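Local coordinates for protein FMN Adenylyltransferase (Candida glabrata, PDB 3FWK) that catalyses the transfer of an adenylyl group from ATP to FMN, the step of flavin biosynthesis that yields FAD, at residues S19-I24 with Q34-I39; S62-G67 with P108-D113; L239-N244 with H285-P290. All coordinates share one frame; numbering follows the deposited sequence. Where two conformers were deposited one is given.

Interaction 1: S19-I24 with Q34-I39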
loop_
_atom_site.group_PDB
_atom_site.type_symbol
_atom_site.label_atom_id
_atom_site.label_comp_id
_atom_site.label_asym_id
_atom_site.label_seq_id
_atom_site.Cartn_x
_atom_site.Cartn_y
_atom_site.Cartn_z
ATOM N N SER A 19 14.768 -8.776 1.742
ATOM C CA SER A 19 16.028 -9.225 2.314
ATOM C C SER A 19 17.149 -8.210 2.092
ATOM O O SER A 19 17.967 -7.962 2.982
ATOM C CB SER A 19 16.397 -10.563 1.683
ATOM O OG SER A 19 15.531 -11.601 2.063
ATOM N N SER A 20 17.183 -7.625 0.903
ATOM C CA SER A 20 18.174 -6.612 0.579
ATOM C C SER A 20 17.978 -5.395 1.471
ATOM O O SER A 20 18.956 -4.829 2.024
ATOM C CB SER A 20 18.117 -6.261 -0.911
ATOM O OG SER A 20 19.062 -5.265 -1.234
ATOM N N TYR A 21 16.728 -4.980 1.680
ATOM C CA TYR A 21 16.494 -3.845 2.569
ATOM C C TYR A 21 16.993 -4.142 3.999
ATOM O O TYR A 21 17.625 -3.292 4.655
ATOM C CB TYR A 21 14.964 -3.516 2.619
ATOM C CG TYR A 21 14.693 -2.195 3.318
ATOM C CD1 TYR A 21 14.524 -1.014 2.605
ATOM C CD2 TYR A 21 14.642 -2.127 4.727
ATOM C CE1 TYR A 21 14.323 0.210 3.242
ATOM C CE2 TYR A 21 14.476 -0.933 5.371
ATOM C CZ TYR A 21 14.321 0.229 4.653
ATOM O OH TYR A 21 14.162 1.390 5.345
ATOM N N LEU A 22 16.738 -5.366 4.454
ATOM C CA LEU A 22 17.169 -5.793 5.797
ATOM C C LEU A 22 18.678 -5.849 5.942
ATOM O O LEU A 22 19.182 -5.804 7.069
ATOM C CB LEU A 22 16.570 -7.130 6.149
ATOM C CG LEU A 22 15.061 -7.072 6.422
ATOM C CD1 LEU A 22 14.546 -8.493 6.604
ATOM C CD2 LEU A 22 14.767 -6.267 7.695
ATOM N N GLN A 23 19.390 -5.900 4.822
ATOM C CA GLN A 23 20.858 -5.884 4.828
ATOM C C GLN A 23 21.442 -4.494 4.698
ATOM O O GLN A 23 22.564 -4.369 4.803
ATOM C CB GLN A 23 21.365 -6.775 3.695
ATOM C CG GLN A 23 21.041 -8.236 3.864
ATOM C CD GLN A 23 21.193 -9.028 2.560
ATOM O OE1 GLN A 23 21.730 -8.517 1.558
ATOM N NE2 GLN A 23 20.702 -10.275 2.562
ATOM N N ILE A 24 20.680 -3.436 4.551
ATOM C CA ILE A 24 21.221 -2.069 4.499
ATOM C C ILE A 24 21.939 -1.484 5.714
ATOM O O ILE A 24 21.423 -1.549 6.819
ATOM C CB ILE A 24 20.120 -0.985 4.171
ATOM C CG1 ILE A 24 19.406 -1.235 2.816
ATOM C CG2 ILE A 24 20.700 0.464 4.222
ATOM C CD1 ILE A 24 18.085 -0.445 2.713
ATOM N N GLN A 34 14.685 1.780 11.860
ATOM C CA GLN A 34 13.334 1.657 12.361
ATOM C C GLN A 34 12.438 0.848 11.386
ATOM O O GLN A 34 11.606 0.051 11.808
ATOM C CB GLN A 34 12.758 3.041 12.588
ATOM C CG GLN A 34 11.386 3.063 13.258
ATOM C CD GLN A 34 10.802 4.453 13.230
ATOM O OE1 GLN A 34 10.568 5.019 12.169
ATOM N NE2 GLN A 34 10.593 5.042 14.409
ATOM N N THR A 35 12.645 1.074 10.096
ATOM C CA THR A 35 11.911 0.338 9.059
ATOM C C THR A 35 12.294 -1.136 9.068
ATOM O O THR A 35 11.439 -2.005 8.922
ATOM C CB THR A 35 12.147 0.980 7.672
ATOM O OG1 THR A 35 11.851 2.367 7.745
ATOM C CG2 THR A 35 11.289 0.308 6.607
ATOM N N GLN A 36 13.591 -1.436 9.231
ATOM C CA GLN A 36 14.004 -2.815 9.374
ATOM C C GLN A 36 13.290 -3.510 10.530
ATOM O O GLN A 36 12.843 -4.657 10.408
ATOM C CB GLN A 36 15.543 -2.932 9.526
ATOM C CG GLN A 36 16.254 -2.433 8.261
ATOM C CD GLN A 36 17.748 -2.276 8.420
ATOM O OE1 GLN A 36 18.222 -1.998 9.502
ATOM N NE2 GLN A 36 18.493 -2.403 7.340
ATOM N N ARG A 37 13.244 -2.837 11.681
ATOM C CA ARG A 37 12.525 -3.378 12.817
ATOM C C ARG A 37 11.039 -3.614 12.502
ATOM O O ARG A 37 10.474 -4.652 12.894
ATOM C CB ARG A 37 12.689 -2.463 14.040
ATOM C CG ARG A 37 14.166 -2.386 14.514
ATOM C CD ARG A 37 14.286 -1.633 15.880
ATOM N NE ARG A 37 13.783 -0.261 15.915
ATOM C CZ ARG A 37 14.490 0.828 15.625
ATOM N NH1 ARG A 37 15.718 0.714 15.123
ATOM N NH2 ARG A 37 13.959 2.024 15.794
ATOM N N ALA A 38 10.434 -2.678 11.776
ATOM C CA ALA A 38 9.015 -2.821 11.420
ATOM C C ALA A 38 8.822 -4.014 10.477
ATOM O O ALA A 38 7.831 -4.766 10.622
ATOM C CB ALA A 38 8.538 -1.546 10.758
ATOM N N ILE A 39 9.759 -4.213 9.553
ATOM C CA ILE A 39 9.706 -5.402 8.669
ATOM C C ILE A 39 9.778 -6.684 9.455
ATOM O O ILE A 39 9.018 -7.633 9.228
ATOM C CB ILE A 39 10.819 -5.340 7.597
ATOM C CG1 ILE A 39 10.577 -4.187 6.631
ATOM C CG2 ILE A 39 10.981 -6.685 6.899
ATOM C CD1 ILE A 39 11.804 -3.815 5.768
#
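Tyr21 reaches helix 31-50 with its ring and its carbonyl alike. CG lies anti to the backbone N (chi1 -169°), which carries the ring across to Ile39, Gln36 and Thr35 in turn. CD2 lies 3.5 Å from CD1 of Ile39, and CE2 rests against CG of Gln36. OH ends 3.1 Å from CB of Thr35, whose side chain crosses the tyrosine at about a right angle. That hydroxyl is hydrogen-bonded to Ser207 of helix 202-212, where Phe208 and Tyr211 also meet the ring edge-to-face. Leu22 follows on the more open flank. Its CD2 packs 3.9 Å from CG2 of Ile39 and touches CB and the backbone O of Gln36, the leucine and glutamine side chains sliding past each other in opposite senses. At Ile24, where the chain has left helical geometry, the carbonyl turns to Gln36. The extended glutamine spends both N-H groups of one nitrogen here: NE2 donates to Tyr21 O at 3.0 Å and to Ile24 O at 3.1 Å. Each acceptor lies near the amide plane, and at Ile24 O the donor arrives on a lone pair. The short helical segments run at 137° between their N-to-C directions, the arrangement of a helical hairpin whose turn joins helix 7-23 to helix 31-50. Tyr21 O also accepts from Ile24 N and so takes two donors, while Ile24 O belongs to a non-helical residue. One amide nitrogen of helix 31-50 thus joins two carbonyls, three residues apart, where the chain departs from the hairpin's first helix, and two in-plane bonds set the rotation of that amide beside the apolar contacts of Tyr21 and Leu22 with Ile39.

Interaction 2: S62-G67 with P108-D113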
loop_
_atom_site.group_PDB
_atom_site.type_symbol
_atom_site.label_atom_id
_atom_site.label_comp_id
_atom_site.label_asym_id
_atom_site.label_seq_id
_atom_site.Cartn_x
_atom_site.Cartn_y
_atom_site.Cartn_z
ATOM N N SER A 62 -7.840 -13.975 1.916
ATOM C CA SER A 62 -7.867 -13.016 0.812
ATOM C C SER A 62 -7.145 -11.737 1.241
ATOM O O SER A 62 -7.041 -11.445 2.422
ATOM C CB SER A 62 -9.297 -12.720 0.391
ATOM O OG SER A 62 -9.798 -13.741 -0.459
ATOM N N PHE A 63 -6.621 -11.014 0.266
ATOM C CA PHE A 63 -5.860 -9.824 0.530
ATOM C C PHE A 63 -6.678 -8.606 0.114
ATOM O O PHE A 63 -7.041 -8.499 -1.059
ATOM C CB PHE A 63 -4.517 -9.906 -0.229
ATOM C CG PHE A 63 -3.554 -8.828 0.149
ATOM C CD1 PHE A 63 -2.413 -9.150 0.910
ATOM C CD2 PHE A 63 -3.772 -7.506 -0.203
ATOM C CE1 PHE A 63 -1.522 -8.184 1.313
ATOM C CE2 PHE A 63 -2.874 -6.503 0.203
ATOM C CZ PHE A 63 -1.741 -6.842 0.954
ATOM N N SER A 64 -6.954 -7.671 1.036
ATOM C CA SER A 64 -7.665 -6.452 0.672
ATOM C C SER A 64 -6.693 -5.407 0.159
ATOM O O SER A 64 -5.839 -4.944 0.906
ATOM C CB SER A 64 -8.476 -5.923 1.868
ATOM O OG SER A 64 -9.227 -4.793 1.423
ATOM N N TYR A 65 -6.807 -5.041 -1.102
ATOM C CA TYR A 65 -5.847 -4.179 -1.771
ATOM C C TYR A 65 -6.514 -3.009 -2.426
ATOM O O TYR A 65 -7.375 -3.196 -3.299
ATOM C CB TYR A 65 -5.089 -4.989 -2.836
ATOM C CG TYR A 65 -4.033 -4.226 -3.605
ATOM C CD1 TYR A 65 -2.812 -3.895 -3.037
ATOM C CD2 TYR A 65 -4.257 -3.913 -4.975
ATOM C CE1 TYR A 65 -1.871 -3.175 -3.743
ATOM C CE2 TYR A 65 -3.301 -3.261 -5.703
ATOM C CZ TYR A 65 -2.125 -2.876 -5.081
ATOM O OH TYR A 65 -1.127 -2.241 -5.787
ATOM N N ASN A 66 -6.103 -1.794 -2.068
ATOM C CA ASN A 66 -6.748 -0.595 -2.617
ATOM C C ASN A 66 -5.796 0.302 -3.375
ATOM O O ASN A 66 -6.147 1.466 -3.658
ATOM C CB ASN A 66 -7.460 0.189 -1.521
ATOM C CG ASN A 66 -6.487 0.731 -0.460
ATOM O OD1 ASN A 66 -5.285 0.884 -0.710
ATOM N ND2 ASN A 66 -7.000 1.005 0.744
ATOM N N GLY A 67 -4.598 -0.200 -3.671
ATOM C CA GLY A 67 -3.636 0.499 -4.513
ATOM C C GLY A 67 -2.819 1.578 -3.825
ATOM O O GLY A 67 -1.858 2.061 -4.413
ATOM N N PRO A 108 -5.736 -14.451 -4.280
ATOM C CA PRO A 108 -7.056 -13.864 -4.142
ATOM C C PRO A 108 -7.007 -12.501 -3.479
ATOM O O PRO A 108 -6.490 -12.362 -2.366
ATOM C CB PRO A 108 -7.831 -14.902 -3.313
ATOM C CG PRO A 108 -7.076 -16.180 -3.490
ATOM C CD PRO A 108 -5.643 -15.761 -3.591
ATOM N N THR A 109 -7.548 -11.516 -4.173
ATOM C CA THR A 109 -7.428 -10.113 -3.801
ATOM C C THR A 109 -8.808 -9.495 -3.869
ATOM O O THR A 109 -9.587 -9.866 -4.759
ATOM C CB THR A 109 -6.396 -9.391 -4.705
ATOM O OG1 THR A 109 -5.148 -10.070 -4.619
ATOM C CG2 THR A 109 -6.177 -7.975 -4.371
ATOM N N VAL A 110 -9.122 -8.586 -2.967
ATOM C CA VAL A 110 -10.390 -7.883 -2.979
ATOM C C VAL A 110 -10.140 -6.392 -2.902
ATOM O O VAL A 110 -9.357 -5.931 -2.045
ATOM C CB VAL A 110 -11.347 -8.367 -1.844
ATOM C CG1 VAL A 110 -10.652 -8.441 -0.474
ATOM C CG2 VAL A 110 -12.628 -7.556 -1.778
ATOM N N PHE A 111 -10.820 -5.632 -3.767
ATOM C CA PHE A 111 -10.794 -4.176 -3.762
ATOM C C PHE A 111 -12.242 -3.704 -3.590
ATOM O O PHE A 111 -13.101 -4.007 -4.400
ATOM C CB PHE A 111 -10.188 -3.668 -5.068
ATOM C CG PHE A 111 -10.327 -2.182 -5.282
ATOM C CD1 PHE A 111 -10.087 -1.255 -4.255
ATOM C CD2 PHE A 111 -10.769 -1.710 -6.521
ATOM C CE1 PHE A 111 -10.255 0.113 -4.476
ATOM C CE2 PHE A 111 -10.941 -0.356 -6.751
ATOM C CZ PHE A 111 -10.668 0.554 -5.741
ATOM N N ILE A 112 -12.475 -2.876 -2.567
ATOM C CA ILE A 112 -13.755 -2.233 -2.385
ATOM C C ILE A 112 -13.723 -0.925 -3.170
ATOM O O ILE A 112 -13.056 0.041 -2.795
ATOM C CB ILE A 112 -14.028 -1.975 -0.869
ATOM C CG1 ILE A 112 -13.935 -3.292 -0.059
ATOM C CG2 ILE A 112 -15.400 -1.340 -0.704
ATOM C CD1 ILE A 112 -14.737 -4.456 -0.575
ATOM N N ASP A 113 -14.381 -0.934 -4.322
ATOM C CA ASP A 113 -14.354 0.179 -5.253
ATOM C C ASP A 113 -15.408 1.202 -4.892
ATOM O O ASP A 113 -16.398 0.877 -4.252
ATOM C CB ASP A 113 -14.568 -0.393 -6.672
ATOM C CG ASP A 113 -14.154 0.543 -7.800
ATOM O OD1 ASP A 113 -13.566 1.611 -7.526
ATOM O OD2 ASP A 113 -14.409 0.177 -8.976
HETATM O O HOH W 1 -10.051 -2.770 -0.738
#
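Thr109 faces Phe63 and Tyr65 from the neighbouring strand. CB stands 3.8 Å from the carbonyl O of Phe63. OG1 lies beside the backbone N (chi1 -56°), which puts CG2 anti to that N and against the other strand. CG2 passes 3.5 Å from that same Phe63 oxygen and meets CB of Tyr65 at an equal 3.5 Å, approaching the tyrosine ring obliquely. OG1 turns the other way, to a hydrogen bond with Leu107 O in its own strand. The backbones pair in parallel: Phe63 N donates to Pro108 O, Val110 N to Phe63 O at 2.8 Å, and Tyr65 N to Val110 O at 2.9 Å. These are adjacent inner strands of the Rossmann-like alpha/beta sheet, linked by a crossover that contains helix 69-86; strand 163-165 flanks 61-64 and the edge strand 134-138 flanks 107-111. Tyr65 to Gly67 lead into the glycine-rich turn before helix 69-86, consistent with the PP-loop of the phosphoadenosine phosphosulfate reductase family. Phe63, sharing a face with Thr109, directs its ring away from the other strand to Leu74, Leu75 and Tyr78 of that helix. On the face of Ser64 and Val110, CG1 of the valine packs against CA of Ser64, and Phe151 and Phe154 of helix 147-157 cover the side chains. Beyond the paired residues, a water meets Ser64 OG at 3.1 Å and accepts from Ile112 N; its bond to Val110 O is weak. Phe111 fills the next position: CB is 3.4 Å from Tyr65 O, a buried carbonyl without a polar partner, while CD1 approaches CA of Asn66. The amide nitrogen of Gly67 sits over the centre of one face of the Tyr65 ring, whose hydroxyl continues to Thr128 on helix 119-131.

Interaction 3: L239-N244 with H285-P290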
loop_
_atom_site.group_PDB
_atom_site.type_symbol
_atom_site.label_atom_id
_atom_site.label_comp_id
_atom_site.label_asym_id
_atom_site.label_seq_id
_atom_site.Cartn_x
_atom_site.Cartn_y
_atom_site.Cartn_z
ATOM N N LEU A 239 3.316 20.549 1.596
ATOM C CA LEU A 239 4.295 20.276 0.544
ATOM C C LEU A 239 4.294 21.298 -0.571
ATOM O O LEU A 239 5.007 21.128 -1.559
ATOM C CB LEU A 239 4.078 18.865 -0.030
ATOM C CG LEU A 239 4.154 17.751 1.034
ATOM C CD1 LEU A 239 4.014 16.422 0.369
ATOM C CD2 LEU A 239 5.466 17.818 1.851
ATOM N N ARG A 240 3.521 22.387 -0.422
ATOM C CA ARG A 240 3.489 23.364 -1.488
ATOM C C ARG A 240 4.805 24.091 -1.568
ATOM O O ARG A 240 5.345 24.526 -0.542
ATOM C CB ARG A 240 2.321 24.342 -1.251
ATOM C CG ARG A 240 2.044 25.242 -2.460
ATOM C CD ARG A 240 0.887 26.198 -2.208
ATOM N NE ARG A 240 1.236 27.142 -1.146
ATOM C CZ ARG A 240 1.915 28.277 -1.343
ATOM N NH1 ARG A 240 2.295 28.645 -2.569
ATOM N NH2 ARG A 240 2.210 29.050 -0.305
ATOM N N LYS A 241 5.322 24.266 -2.773
ATOM C CA LYS A 241 6.557 25.009 -2.964
ATOM C C LYS A 241 6.261 26.465 -2.912
ATOM O O LYS A 241 5.359 26.976 -3.541
ATOM C CB LYS A 241 7.179 24.668 -4.308
ATOM C CG LYS A 241 7.618 23.228 -4.368
ATOM C CD LYS A 241 8.365 22.930 -5.667
ATOM C CE LYS A 241 8.717 21.466 -5.827
ATOM N NZ LYS A 241 9.178 21.254 -7.270
ATOM N N ASP A 242 7.141 27.170 -2.209
ATOM C CA ASP A 242 6.983 28.608 -2.004
ATOM C C ASP A 242 8.364 29.188 -1.685
ATOM O O ASP A 242 9.023 28.722 -0.778
ATOM C CB ASP A 242 6.030 28.858 -0.839
ATOM C CG ASP A 242 5.783 30.344 -0.573
ATOM O OD1 ASP A 242 6.666 31.187 -0.868
ATOM O OD2 ASP A 242 4.698 30.657 -0.039
ATOM N N LYS A 243 8.771 30.208 -2.436
ATOM C CA LYS A 243 10.084 30.855 -2.244
ATOM C C LYS A 243 10.383 31.266 -0.795
ATOM O O LYS A 243 11.549 31.258 -0.376
ATOM C CB LYS A 243 10.205 32.071 -3.155
ATOM C CG LYS A 243 10.398 31.729 -4.621
ATOM C CD LYS A 243 10.406 32.983 -5.489
ATOM C CE LYS A 243 8.997 33.501 -5.740
ATOM N NZ LYS A 243 9.017 34.889 -6.283
ATOM N N ASN A 244 9.335 31.607 -0.041
ATOM C CA ASN A 244 9.468 32.182 1.308
ATOM C C ASN A 244 9.114 31.221 2.458
ATOM O O ASN A 244 8.943 31.635 3.621
ATOM C CB ASN A 244 8.633 33.460 1.408
ATOM C CG ASN A 244 8.816 34.378 0.202
ATOM O OD1 ASN A 244 9.934 34.616 -0.253
ATOM N ND2 ASN A 244 7.709 34.895 -0.317
ATOM N N HIS A 285 -2.329 25.606 -10.413
ATOM C CA HIS A 285 -1.298 26.661 -10.640
ATOM C C HIS A 285 -0.333 26.737 -9.444
ATOM O O HIS A 285 0.082 27.823 -9.021
ATOM C CB HIS A 285 -1.942 28.040 -10.932
ATOM C CG HIS A 285 -3.002 28.023 -11.999
ATOM N ND1 HIS A 285 -2.902 27.269 -13.148
ATOM C CD2 HIS A 285 -4.176 28.696 -12.094
ATOM C CE1 HIS A 285 -3.970 27.477 -13.908
ATOM N NE2 HIS A 285 -4.764 28.326 -13.284
ATOM N N GLU A 286 0.016 25.588 -8.888
ATOM C CA GLU A 286 0.942 25.517 -7.751
ATOM C C GLU A 286 1.755 24.274 -7.926
ATOM O O GLU A 286 1.289 23.328 -8.559
ATOM C CB GLU A 286 0.207 25.420 -6.417
ATOM C CG GLU A 286 -0.620 26.621 -6.031
ATOM C CD GLU A 286 0.185 27.879 -5.667
ATOM O OE1 GLU A 286 1.411 27.806 -5.379
ATOM O OE2 GLU A 286 -0.437 28.974 -5.629
ATOM N N ASP A 287 2.954 24.251 -7.349
ATOM C CA ASP A 287 3.734 23.044 -7.442
ATOM C C ASP A 287 4.018 22.511 -6.052
ATOM O O ASP A 287 3.988 23.278 -5.071
ATOM C CB ASP A 287 5.035 23.303 -8.193
ATOM C CG ASP A 287 5.692 22.021 -8.709
ATOM O OD1 ASP A 287 5.014 21.030 -9.007
ATOM O OD2 ASP A 287 6.923 22.027 -8.850
ATOM N N TYR A 288 4.240 21.209 -5.972
ATOM C CA TYR A 288 4.390 20.523 -4.694
ATOM C C TYR A 288 5.565 19.611 -4.707
ATOM O O TYR A 288 5.856 19.015 -5.731
ATOM C CB TYR A 288 3.132 19.665 -4.401
ATOM C CG TYR A 288 1.869 20.486 -4.212
ATOM C CD1 TYR A 288 1.431 20.835 -2.930
ATOM C CD2 TYR A 288 1.169 20.983 -5.319
ATOM C CE1 TYR A 288 0.320 21.649 -2.755
ATOM C CE2 TYR A 288 0.057 21.780 -5.159
ATOM C CZ TYR A 288 -0.347 22.134 -3.877
ATOM O OH TYR A 288 -1.441 22.947 -3.690
ATOM N N TYR A 289 6.239 19.480 -3.569
ATOM C CA TYR A 289 7.160 18.365 -3.394
ATOM C C TYR A 289 6.381 17.054 -3.453
ATOM O O TYR A 289 5.193 17.012 -3.084
ATOM C CB TYR A 289 7.796 18.432 -2.007
ATOM C CG TYR A 289 8.746 19.561 -1.802
ATOM C CD1 TYR A 289 10.116 19.399 -2.107
ATOM C CD2 TYR A 289 8.326 20.765 -1.230
ATOM C CE1 TYR A 289 11.020 20.424 -1.872
ATOM C CE2 TYR A 289 9.245 21.804 -0.986
ATOM C CZ TYR A 289 10.577 21.614 -1.320
ATOM O OH TYR A 289 11.511 22.613 -1.080
ATOM N N PRO A 290 7.018 15.956 -3.871
ATOM C CA PRO A 290 6.316 14.684 -3.821
ATOM C C PRO A 290 6.013 14.269 -2.395
ATOM O O PRO A 290 6.621 14.750 -1.425
ATOM C CB PRO A 290 7.272 13.685 -4.513
ATOM C CG PRO A 290 8.586 14.345 -4.483
ATOM C CD PRO A 290 8.378 15.849 -4.423
HETATM O O HOH W 2 3.823 26.544 -5.795
#
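Arg240 and Tyr288 form a single backbone bridge between two irregular segments. Two main-chain hydrogen bonds hold it: Lys241 N donates to Asp287 O at 2.8 Å, nearly straight at 176°, and Tyr289 N to Leu239 O at 2.9 Å. Two salt bridges cross the contact, well apart from each other. The Arg240 chain, bent at chi3 (65°), presents NH1 in the guanidinium plane to Glu286 OE1 at 3.1 Å; the carboxylate stands at 90° to that plane and is met from above. NH2 of the same arginine reaches Asp242 OD2, whose partner OD1 accepts from Asn244 N in an Asx turn. Lys241 runs beside Asp287, pointing the same way, and NZ meets OD2 at 2.9 Å. Among the apolar contacts, CG of Lys241 lies over one face of the Tyr289 ring, CB of Arg240 packs 3.7 Å from CE1 of Tyr288, and CB of Leu239 nears CB of Tyr289. Tyr289 OH bonds to Leu248 N, fastening the ring to a third loop segment. With two acids sharing one guanidinium and a separate lysine-aspartate pair, the opposite charges are matched locally, which probably favours ionised carboxylates along this loop surface.

In the fold
From the N terminus, interaction 1 closes first, bringing helix 31-50 back against helix 7-23 across a short connection. Helix 31-50 then leads into strand 61-64, and interaction 2 closes a longer loop through helix 69-86 to strand 107-111, inside the parallel part of the central sheet. Interaction 3 comes last, joining the loop after helix 202-212 to the loop that follows helix 275-282. The three lie in series, none nested or crossed. Interactions 1 and 2 have centres about 25 Å apart on opposite sides of the chain's centre. Interaction 3 is a peripheral tie, its centre about 33 Å from that of interaction 2, whereas interaction 2 belongs to the buried sheet.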